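Long-range contacts in putative 6-pyruvoyl tetrahydrobiopterin synthase (Caenorhabditis elegans, PDB 2G64), which probably converts 7,8-dihydroneopterin triphosphate into 6-pyruvoyl tetrahydropterin with the help of zinc, an early step in making the cofactor tetrahydrobiopterin: residues E10-F15 and V49-L54; L77-V82 and I106-K111; F2-V7 and R55-P60. The protein carries 1 engineered substitution. All coordinates share one frame; numbering follows the deposited sequence.

Two of the contacts lie along one strand pair and the third in the helices packed on the sheet. Interactions 1 and 3 share the antiparallel strands 6-19 and 44-57, with centres about 21 Å apart: interaction 1 holds the middle of the pair and interaction 3 its far end, near the N-terminus. Along the chain, interaction 3 therefore encloses interaction 1. Interaction 2 follows both and brings together helices 68-80 and 101-115. Its centre is about 11 Å from that of interaction 1, where Phe15 and Trp50 touch Val82 and Met108, and about 27 Å from that of interaction 3. Sheet and helix layer thus share a core, while the strands also reach a second subunit.

Interaction 1. Residues E10-F15 and V49-L54; sequences ERVDSF and VWKVKL
Residues 10-15 and 49-54 run antiparallel, with 152° between their strand directions. Arg11 and Val52 form a hydrogen-bonded pair, closed by Arg11 N to Val52 O (2.9 Å) and Val52 N to Arg11 O (2.9 Å). Asp13 and Trp50 repeat the pattern, with Asp13 N to Trp50 O at 2.9 Å and Trp50 N to Asp13 O at 2.8 Å. Asp13 N lies in the carbonyl plane of Trp50, whereas Trp50 N stands 39° out of that of Asp13.

On the sheet face of Glu10, Val12, Val49, Lys51 and Lys53, the CG1 methyls of Val12 and Val49 meet at 3.6 Å, and CG2 of Val12 runs beside the aliphatic stem of Lys51. Glu10 extends from a CG anti to the backbone N (chi1 -179°), which carries its carboxylate across the neighbouring strand, OE2 resting 3.5 Å from Lys51 CB. Its OE1 accepts a hydrogen bond from a water 2.6 Å away, which in turn accepts one from Lys51 NZ; a second water donates to OE1 and is held only weakly by Lys53 NZ. With an alanine in place of Glu10, both waters would probably lose their carboxylate acceptor and the two ammonium groups some nearby negative charge, though Lys51 keeps a weak, long ion pair with Glu128. Ile134 of the second subunit packs on Glu10 and Val12.

Trp50 and Val52 point to the other face, against helices 68-80 and 101-115. One side of the sheet thus feeds a hydrophobic core, while on the other water mediates between opposite charges that do not touch directly.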
loop_
_atom_site.group_PDB
_atom_site.type_symbol
_atom_site.label_atom_id
_atom_site.label_comp_id
_atom_site.label_asym_id
_atom_site.label_seq_id
_atom_site.Cartn_x
_atom_site.Cartn_y
_atom_site.Cartn_z
ATOM N N GLU A 10 7.416 -11.816 -11.631
ATOM C CA GLU A 10 8.087 -11.287 -10.451
ATOM C C GLU A 10 7.362 -11.778 -9.220
ATOM O O GLU A 10 6.141 -11.769 -9.172
ATOM C CB GLU A 10 8.111 -9.759 -10.491
ATOM C CG GLU A 10 8.824 -9.115 -9.299
ATOM C CD GLU A 10 8.956 -7.612 -9.476
ATOM O OE1 GLU A 10 7.937 -6.925 -9.746
ATOM O OE2 GLU A 10 10.082 -7.108 -9.369
ATOM N N ARG A 11 8.133 -12.196 -8.221
ATOM C CA ARG A 11 7.578 -12.765 -7.008
ATOM C C ARG A 11 8.154 -11.982 -5.818
ATOM O O ARG A 11 9.358 -11.707 -5.768
ATOM C CB ARG A 11 7.956 -14.243 -6.928
ATOM C CG ARG A 11 7.712 -14.885 -5.568
ATOM C CD ARG A 11 6.239 -14.930 -5.269
ATOM N NE ARG A 11 5.979 -15.620 -4.006
ATOM C CZ ARG A 11 4.787 -16.070 -3.639
ATOM N NH1 ARG A 11 3.748 -15.907 -4.445
ATOM N NH2 ARG A 11 4.636 -16.686 -2.473
ATOM N N VAL A 12 7.277 -11.595 -4.898
ATOM C CA VAL A 12 7.636 -10.674 -3.800
ATOM C C VAL A 12 7.580 -11.463 -2.495
ATOM O O VAL A 12 6.611 -12.177 -2.233
ATOM C CB VAL A 12 6.638 -9.482 -3.695
ATOM C CG1 VAL A 12 7.039 -8.521 -2.537
ATOM C CG2 VAL A 12 6.528 -8.704 -5.051
ATOM N N ASP A 13 8.624 -11.351 -1.683
ATOM C CA ASP A 13 8.601 -11.954 -0.344
ATOM C C ASP A 13 9.346 -10.961 0.560
ATOM O O ASP A 13 9.618 -9.842 0.137
ATOM C CB ASP A 13 9.283 -13.320 -0.378
ATOM C CG ASP A 13 8.776 -14.271 0.694
ATOM O OD1 ASP A 13 8.488 -13.829 1.828
ATOM O OD2 ASP A 13 8.677 -15.478 0.402
ATOM N N SER A 14 9.623 -11.341 1.805
ATOM C CA SER A 14 10.268 -10.421 2.746
ATOM C C SER A 14 11.078 -11.206 3.768
ATOM O O SER A 14 10.873 -12.410 3.944
ATOM C CB SER A 14 9.213 -9.608 3.479
ATOM O OG SER A 14 8.342 -10.476 4.176
ATOM N N PHE A 15 11.992 -10.513 4.443
ATOM C CA PHE A 15 12.734 -11.097 5.570
ATOM C C PHE A 15 13.071 -10.023 6.604
ATOM O O PHE A 15 13.223 -8.854 6.275
ATOM C CB PHE A 15 13.985 -11.868 5.104
ATOM C CG PHE A 15 15.036 -11.013 4.391
ATOM C CD1 PHE A 15 16.129 -10.505 5.088
ATOM C CD2 PHE A 15 14.945 -10.765 3.012
ATOM C CE1 PHE A 15 17.101 -9.727 4.439
ATOM C CE2 PHE A 15 15.901 -9.990 2.343
ATOM C CZ PHE A 15 16.994 -9.471 3.058
ATOM N N VAL A 49 11.946 -6.010 1.880
ATOM C CA VAL A 49 11.129 -6.640 0.841
ATOM C C VAL A 49 12.074 -7.137 -0.274
ATOM O O VAL A 49 12.926 -6.383 -0.757
ATOM C CB VAL A 49 10.102 -5.653 0.254
ATOM C CG1 VAL A 49 9.295 -6.327 -0.840
ATOM C CG2 VAL A 49 9.140 -5.153 1.362
ATOM N N TRP A 50 11.915 -8.386 -0.675
ATOM C CA TRP A 50 12.746 -8.944 -1.744
ATOM C C TRP A 50 11.859 -9.239 -2.958
ATOM O O TRP A 50 10.917 -10.016 -2.852
ATOM C CB TRP A 50 13.348 -10.268 -1.270
ATOM C CG TRP A 50 14.350 -10.867 -2.214
ATOM C CD1 TRP A 50 15.154 -10.199 -3.099
ATOM C CD2 TRP A 50 14.675 -12.261 -2.341
ATOM N NE1 TRP A 50 15.973 -11.111 -3.779
ATOM C CE2 TRP A 50 15.705 -12.373 -3.320
ATOM C CE3 TRP A 50 14.219 -13.427 -1.701
ATOM C CZ2 TRP A 50 16.273 -13.615 -3.690
ATOM C CZ3 TRP A 50 14.773 -14.681 -2.096
ATOM C CH2 TRP A 50 15.797 -14.748 -3.067
ATOM N N LYS A 51 12.135 -8.637 -4.111
ATOM C CA LYS A 51 11.354 -9.043 -5.293
ATOM C C LYS A 51 12.288 -9.701 -6.297
ATOM O O LYS A 51 13.350 -9.180 -6.580
ATOM C CB LYS A 51 10.673 -7.840 -5.948
ATOM C CG LYS A 51 9.946 -6.911 -4.971
ATOM C CD LYS A 51 9.196 -5.841 -5.741
ATOM C CE LYS A 51 8.405 -4.936 -4.789
ATOM N NZ LYS A 51 7.733 -3.828 -5.555
ATOM N N VAL A 52 11.860 -10.828 -6.837
ATOM C CA VAL A 52 12.677 -11.621 -7.755
ATOM C C VAL A 52 11.962 -11.615 -9.091
ATOM O O VAL A 52 10.838 -12.116 -9.198
ATOM C CB VAL A 52 12.815 -13.072 -7.254
ATOM C CG1 VAL A 52 13.413 -13.985 -8.353
ATOM C CG2 VAL A 52 13.655 -13.077 -5.988
ATOM N N LYS A 53 12.614 -11.026 -10.092
ATOM C CA LYS A 53 12.000 -10.851 -11.403
ATOM C C LYS A 53 12.711 -11.718 -12.451
ATOM O O LYS A 53 13.932 -11.690 -12.579
ATOM C CB LYS A 53 12.041 -9.367 -11.812
ATOM C CG LYS A 53 11.253 -9.008 -13.090
ATOM C CD LYS A 53 11.270 -7.490 -13.255
ATOM C CE LYS A 53 10.457 -7.041 -14.450
ATOM N NZ LYS A 53 10.120 -5.586 -14.400
ATOM N N LEU A 54 11.913 -12.484 -13.181
ATOM C CA LEU A 54 12.409 -13.408 -14.196
ATOM C C LEU A 54 11.911 -12.887 -15.536
ATOM O O LEU A 54 10.884 -12.201 -15.594
ATOM C CB LEU A 54 11.824 -14.801 -13.942
ATOM C CG LEU A 54 11.959 -15.360 -12.511
ATOM C CD1 LEU A 54 11.458 -16.821 -12.512
ATOM C CD2 LEU A 54 13.407 -15.299 -12.022
HETATM O O HOH W 1 12.819 -7.261 -8.943
HETATM O O HOH W 2 7.502 -6.629 -12.392
HETATM O O HOH W 3 6.782 -4.912 -8.506
#

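Interaction 2. Residues L77-V82 and I106-K111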
loop_
_atom_site.group_PDB
_atom_site.type_symbol
_atom_site.label_atom_id
_atom_site.label_comp_id
_atom_site.label_asym_id
_atom_site.label_seq_id
_atom_site.Cartn_x
_atom_site.Cartn_y
_atom_site.Cartn_z
ATOM N N LEU A 77 15.226 -21.119 0.075
ATOM C CA LEU A 77 16.604 -21.496 0.386
ATOM C C LEU A 77 17.472 -20.270 0.637
ATOM O O LEU A 77 18.275 -20.238 1.584
ATOM C CB LEU A 77 17.188 -22.315 -0.754
ATOM C CG LEU A 77 16.750 -23.770 -0.828
ATOM C CD1 LEU A 77 17.410 -24.407 -2.030
ATOM C CD2 LEU A 77 17.132 -24.518 0.472
ATOM N N VAL A 78 17.283 -19.240 -0.184
ATOM C CA VAL A 78 18.010 -17.993 -0.001
ATOM C C VAL A 78 17.531 -17.271 1.271
ATOM O O VAL A 78 18.344 -16.778 2.063
ATOM C CB VAL A 78 17.864 -17.061 -1.241
ATOM C CG1 VAL A 78 18.701 -15.808 -1.083
ATOM C CG2 VAL A 78 18.242 -17.812 -2.544
ATOM N N LEU A 79 16.213 -17.199 1.452
ATOM C CA LEU A 79 15.632 -16.469 2.578
ATOM C C LEU A 79 16.049 -17.096 3.918
ATOM O O LEU A 79 16.191 -16.404 4.922
ATOM C CB LEU A 79 14.109 -16.418 2.448
ATOM C CG LEU A 79 13.603 -15.405 1.409
ATOM C CD1 LEU A 79 12.129 -15.732 1.092
ATOM C CD2 LEU A 79 13.753 -13.976 1.924
ATOM N N ASP A 80 16.267 -18.407 3.917
ATOM C CA ASP A 80 16.672 -19.119 5.136
ATOM C C ASP A 80 18.001 -18.578 5.667
ATOM O O ASP A 80 18.257 -18.604 6.874
ATOM C CB ASP A 80 16.860 -20.610 4.828
ATOM C CG ASP A 80 15.558 -21.385 4.821
ATOM O OD1 ASP A 80 14.503 -20.840 5.210
ATOM O OD2 ASP A 80 15.599 -22.556 4.389
ATOM N N THR A 81 18.853 -18.119 4.753
ATOM C CA THR A 81 20.161 -17.572 5.113
ATOM C C THR A 81 20.120 -16.216 5.838
ATOM O O THR A 81 21.091 -15.835 6.505
ATOM C CB THR A 81 21.115 -17.458 3.900
ATOM O OG1 THR A 81 20.770 -16.339 3.053
ATOM C CG2 THR A 81 21.157 -18.767 3.085
ATOM N N VAL A 82 19.025 -15.479 5.671
ATOM C CA VAL A 82 18.954 -14.094 6.153
ATOM C C VAL A 82 17.754 -13.806 7.073
ATOM O O VAL A 82 17.781 -12.871 7.873
ATOM C CB VAL A 82 18.965 -13.080 4.978
ATOM C CG1 VAL A 82 20.293 -13.139 4.242
ATOM C CG2 VAL A 82 17.816 -13.373 3.988
ATOM N N ILE A 106 22.899 -7.502 -4.248
ATOM C CA ILE A 106 23.876 -8.305 -4.974
ATOM C C ILE A 106 23.965 -9.710 -4.364
ATOM O O ILE A 106 23.908 -10.722 -5.075
ATOM C CB ILE A 106 25.289 -7.612 -5.030
ATOM C CG1 ILE A 106 25.231 -6.320 -5.854
ATOM C CG2 ILE A 106 26.342 -8.565 -5.647
ATOM C CD1 ILE A 106 26.467 -5.431 -5.686
ATOM N N TYR A 107 24.098 -9.768 -3.043
ATOM C CA TYR A 107 24.117 -11.036 -2.324
ATOM C C TYR A 107 22.924 -11.921 -2.675
ATOM O O TYR A 107 23.093 -13.087 -3.009
ATOM C CB TYR A 107 24.210 -10.802 -0.791
ATOM C CG TYR A 107 23.961 -12.078 -0.032
ATOM C CD1 TYR A 107 24.968 -13.038 0.103
ATOM C CD2 TYR A 107 22.704 -12.349 0.510
ATOM C CE1 TYR A 107 24.719 -14.225 0.786
ATOM C CE2 TYR A 107 22.461 -13.511 1.190
ATOM C CZ TYR A 107 23.463 -14.455 1.311
ATOM O OH TYR A 107 23.200 -15.626 1.990
ATOM N N MET A 108 21.710 -11.373 -2.615
ATOM C CA MET A 108 20.512 -12.174 -2.821
ATOM C C MET A 108 20.417 -12.648 -4.279
ATOM O O MET A 108 20.051 -13.787 -4.542
ATOM C CB MET A 108 19.256 -11.390 -2.440
ATOM C CG MET A 108 19.251 -10.950 -0.967
ATOM S SD MET A 108 19.042 -12.296 0.219
ATOM C CE MET A 108 17.284 -12.676 0.013
ATOM N N PHE A 109 20.727 -11.754 -5.204
ATOM C CA PHE A 109 20.796 -12.106 -6.631
ATOM C C PHE A 109 21.761 -13.281 -6.838
ATOM O O PHE A 109 21.416 -14.287 -7.464
ATOM C CB PHE A 109 21.273 -10.889 -7.418
ATOM C CG PHE A 109 21.250 -11.059 -8.913
ATOM C CD1 PHE A 109 20.172 -10.609 -9.658
ATOM C CD2 PHE A 109 22.328 -11.652 -9.575
ATOM C CE1 PHE A 109 20.161 -10.744 -11.060
ATOM C CE2 PHE A 109 22.330 -11.787 -10.966
ATOM C CZ PHE A 109 21.236 -11.329 -11.707
ATOM N N GLU A 110 22.976 -13.154 -6.324
ATOM C CA GLU A 110 23.982 -14.185 -6.572
ATOM C C GLU A 110 23.667 -15.510 -5.870
ATOM O O GLU A 110 23.856 -16.588 -6.449
ATOM C CB GLU A 110 25.385 -13.677 -6.221
ATOM C CG GLU A 110 25.908 -12.587 -7.171
ATOM C CD GLU A 110 26.025 -13.059 -8.631
ATOM O OE1 GLU A 110 26.182 -14.276 -8.865
ATOM O OE2 GLU A 110 25.961 -12.210 -9.551
ATOM N N LYS A 111 23.184 -15.440 -4.626
ATOM C CA LYS A 111 22.806 -16.650 -3.889
ATOM C C LYS A 111 21.623 -17.364 -4.570
ATOM O O LYS A 111 21.598 -18.596 -4.700
ATOM C CB LYS A 111 22.475 -16.322 -2.429
ATOM C CG LYS A 111 22.024 -17.520 -1.612
ATOM C CD LYS A 111 23.234 -18.372 -1.212
ATOM C CE LYS A 111 22.798 -19.727 -0.671
ATOM N NZ LYS A 111 23.949 -20.673 -0.617
#
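Thr81 meets the ring of Tyr107 at its edge, with OG1 in the ring plane and 2.7 Å from the phenolic OH, a probable hydrogen bond. One face of the same ring carries CB of Lys111, one helical turn further on, offset toward the rim. Val82 adds CG1, which approaches CE2 obliquely at 3.8 Å. Phe93 and Phe94 also meet this ring, so the phenol sits among aromatic neighbours.

Thr81 OG1 lies between its backbone N and carbonyl carbon (chi1 76°), a rotation that turns the hydroxyl back to the preceding helical turn. There it donates to Val78 O at 2.7 Å, in the carbonyl plane. Val78 O receives Thr81 N as well, and two donors from one residue hold that carbonyl.

The rest is apolar. Met108 is bent at both chi2 and chi3, which brings its CE methyl to 3.6 Å from Val78 CG1, while Val82 CG2 reaches toward the same methyl tip to tip. Val78 also slides past Lys111 in the opposite direction, CG1 standing 3.8 Å from Lys111 CG. Beneath this layer Trp50 touches both Val78 and Met108, and Phe15 touches Val82 and Met108.

The thioether of Met108 thus fits between Val78 and Val82 where segments 77-82 and 106-111 of the helix layer meet over the sheet, while Thr81 OG1 gives the hydroxyl of the buried Tyr107 a polar neighbour.

Interaction 3. Residues F2-V7 and R55-P60; sequences FRMPIV and RGEVDP
The far end of an antiparallel beta ladder is where residues 2-7 and 55-60 meet, and it shows how such a ladder can go on after regular strand geometry stops. Val7 and Gly56 form a hydrogen-bonded pair, with Val7 N to Gly56 O at 3.1 Å and Gly56 N to Val7 O at 3.2 Å. Ile6 and Glu57 follow as a non-hydrogen-bonded pair. One step beyond, Val58 N points at Pro5 O nearly along the C=O axis (177°), 3.0 Å away; proline, having no N-H, cannot return the bond.

From here a side chain takes over. Glu57 OE1 accepts Met4 N at 3.0 Å in a nearly straight bond that arrives from above the carboxylate plane, 42° out of it. A water held by the same oxygen also donates to Phe2 O, extending the link toward the N-terminus. Met4 folds back on itself, bent at chi2 and chi3, and its CE methyl comes to 3.7 Å from Pro60 CA.

Ile6 serves two partners with its two branches. CG2, anti to the backbone N, stands over the centre of the Arg55 guanidinium, 3.3 Å from CZ, while CD1 lies 3.4 Å from Glu57 CG. On Val7's face of the sheet, CG2 of Val7 lies near CG2 of Val58 in one of two modelled conformers, so this contact is less certain.

Val7 also pairs with a strand of the second subunit, and Pro5 packs on Ile106 of that chain. A sheet that runs on from subunit to subunit is characteristic of the tunnelling fold of the PTPS family, in which the sheets of a trimer join into one antiparallel barrel; this contact closes the end of one of its strand pairs.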
loop_
_atom_site.group_PDB
_atom_site.type_symbol
_atom_site.label_atom_id
_atom_site.label_comp_id
_atom_site.label_asym_id
_atom_site.label_seq_id
_atom_site.Cartn_x
_atom_site.Cartn_y
_atom_site.Cartn_z
ATOM N N PHE A 2 9.596 -22.008 -32.896
ATOM C CA PHE A 2 8.793 -20.799 -32.954
ATOM C C PHE A 2 9.062 -20.058 -31.650
ATOM O O PHE A 2 8.745 -20.563 -30.576
ATOM C CB PHE A 2 7.313 -21.180 -32.999
ATOM C CG PHE A 2 6.375 -19.998 -33.085
ATOM C CD1 PHE A 2 6.099 -19.381 -34.322
ATOM C CD2 PHE A 2 5.740 -19.513 -31.935
ATOM C CE1 PHE A 2 5.219 -18.283 -34.407
ATOM C CE2 PHE A 2 4.855 -18.423 -32.014
ATOM C CZ PHE A 2 4.594 -17.808 -33.255
ATOM N N ARG A 3 9.655 -18.882 -31.725
ATOM C CA ARG A 3 9.900 -18.144 -30.497
ATOM C C ARG A 3 8.598 -17.583 -29.921
ATOM O O ARG A 3 7.777 -16.982 -30.630
ATOM C CB ARG A 3 10.971 -17.072 -30.669
ATOM C CG ARG A 3 11.783 -16.871 -29.396
ATOM C CD ARG A 3 12.873 -15.856 -29.567
ATOM N NE ARG A 3 12.347 -14.505 -29.444
ATOM C CZ ARG A 3 12.815 -13.597 -28.597
ATOM N NH1 ARG A 3 13.827 -13.893 -27.791
ATOM N NH2 ARG A 3 12.267 -12.390 -28.556
ATOM N N MET A 4 8.411 -17.823 -28.625
ATOM C CA MET A 4 7.202 -17.445 -27.943
ATOM C C MET A 4 7.326 -16.003 -27.398
ATOM O O MET A 4 8.429 -15.457 -27.309
ATOM C CB MET A 4 6.947 -18.440 -26.803
ATOM C CG MET A 4 6.489 -19.844 -27.265
ATOM S SD MET A 4 4.823 -19.782 -28.003
ATOM C CE MET A 4 3.875 -19.708 -26.467
ATOM N N PRO A 5 6.185 -15.397 -27.015
ATOM C CA PRO A 5 6.226 -14.053 -26.420
ATOM C C PRO A 5 7.132 -14.036 -25.195
ATOM O O PRO A 5 7.167 -15.013 -24.443
ATOM C CB PRO A 5 4.776 -13.818 -25.984
ATOM C CG PRO A 5 3.962 -14.694 -26.886
ATOM C CD PRO A 5 4.811 -15.922 -27.131
ATOM N N ILE A 6 7.820 -12.918 -24.994
ATOM C CA ILE A 6 8.677 -12.729 -23.831
ATOM C C ILE A 6 7.887 -11.940 -22.767
ATOM O O ILE A 6 7.346 -10.869 -23.035
ATOM C CB ILE A 6 9.952 -11.942 -24.194
ATOM C CG1 ILE A 6 10.728 -12.643 -25.317
ATOM C CG2 ILE A 6 10.852 -11.752 -22.965
ATOM C CD1 ILE A 6 11.019 -14.095 -25.049
ATOM N N VAL A 7 7.804 -12.503 -21.574
ATOM C CA VAL A 7 7.020 -11.885 -20.496
ATOM C C VAL A 7 7.913 -11.904 -19.244
ATOM O O VAL A 7 8.829 -12.733 -19.128
ATOM C CB VAL A 7 5.708 -12.696 -20.261
ATOM C CG1 VAL A 7 5.025 -12.371 -18.916
ATOM C CG2 VAL A 7 4.752 -12.555 -21.452
ATOM N N ARG A 55 12.631 -13.186 -16.612
ATOM C CA ARG A 55 12.150 -12.805 -17.943
ATOM C C ARG A 55 12.462 -13.945 -18.918
ATOM O O ARG A 55 13.570 -14.502 -18.906
ATOM C CB ARG A 55 12.852 -11.519 -18.395
ATOM C CG ARG A 55 12.423 -11.015 -19.763
ATOM C CD ARG A 55 13.116 -9.693 -20.059
ATOM N NE ARG A 55 12.571 -9.065 -21.253
ATOM C CZ ARG A 55 13.037 -9.269 -22.482
ATOM N NH1 ARG A 55 14.055 -10.094 -22.678
ATOM N NH2 ARG A 55 12.479 -8.654 -23.517
ATOM N N GLY A 56 11.501 -14.304 -19.752
ATOM C CA GLY A 56 11.734 -15.432 -20.659
ATOM C C GLY A 56 10.524 -15.709 -21.510
ATOM O O GLY A 56 9.468 -15.086 -21.333
ATOM N N GLU A 57 10.683 -16.637 -22.450
ATOM C CA GLU A 57 9.552 -17.069 -23.262
ATOM C C GLU A 57 8.471 -17.754 -22.438
ATOM O O GLU A 57 8.764 -18.615 -21.588
ATOM C CB GLU A 57 10.009 -18.069 -24.325
ATOM C CG GLU A 57 10.835 -17.459 -25.433
ATOM C CD GLU A 57 11.326 -18.537 -26.369
ATOM O OE1 GLU A 57 10.491 -19.198 -27.020
ATOM O OE2 GLU A 57 12.549 -18.731 -26.440
ATOM N N VAL A 58 7.218 -17.439 -22.757
ATOM C CA VAL A 58 6.076 -18.175 -22.211
ATOM C C VAL A 58 6.067 -19.607 -22.770
ATOM O O VAL A 58 6.176 -19.811 -23.972
ATOM C CB VAL A 58 4.745 -17.470 -22.563
ATOM C CG1 VAL A 58 3.546 -18.237 -22.002
ATOM C CG2 VAL A 58 4.749 -16.007 -22.089
ATOM N N ASP A 59 5.955 -20.605 -21.900
ATOM C CA ASP A 59 5.847 -21.984 -22.372
ATOM C C ASP A 59 4.457 -22.215 -23.002
ATOM O O ASP A 59 3.421 -21.852 -22.417
ATOM C CB ASP A 59 6.054 -22.944 -21.195
ATOM C CG ASP A 59 6.114 -24.387 -21.640
ATOM O OD1 ASP A 59 7.205 -24.833 -22.025
ATOM O OD2 ASP A 59 5.069 -25.056 -21.640
ATOM N N PRO A 60 4.419 -22.837 -24.191
ATOM C CA PRO A 60 3.125 -22.990 -24.856
ATOM C C PRO A 60 2.199 -23.953 -24.116
ATOM O O PRO A 60 0.992 -23.835 -24.248
ATOM C CB PRO A 60 3.489 -23.566 -26.246
ATOM C CG PRO A 60 4.832 -24.190 -26.077
ATOM C CD PRO A 60 5.535 -23.393 -24.987
HETATM O O HOH W 4 10.757 -21.242 -28.607
#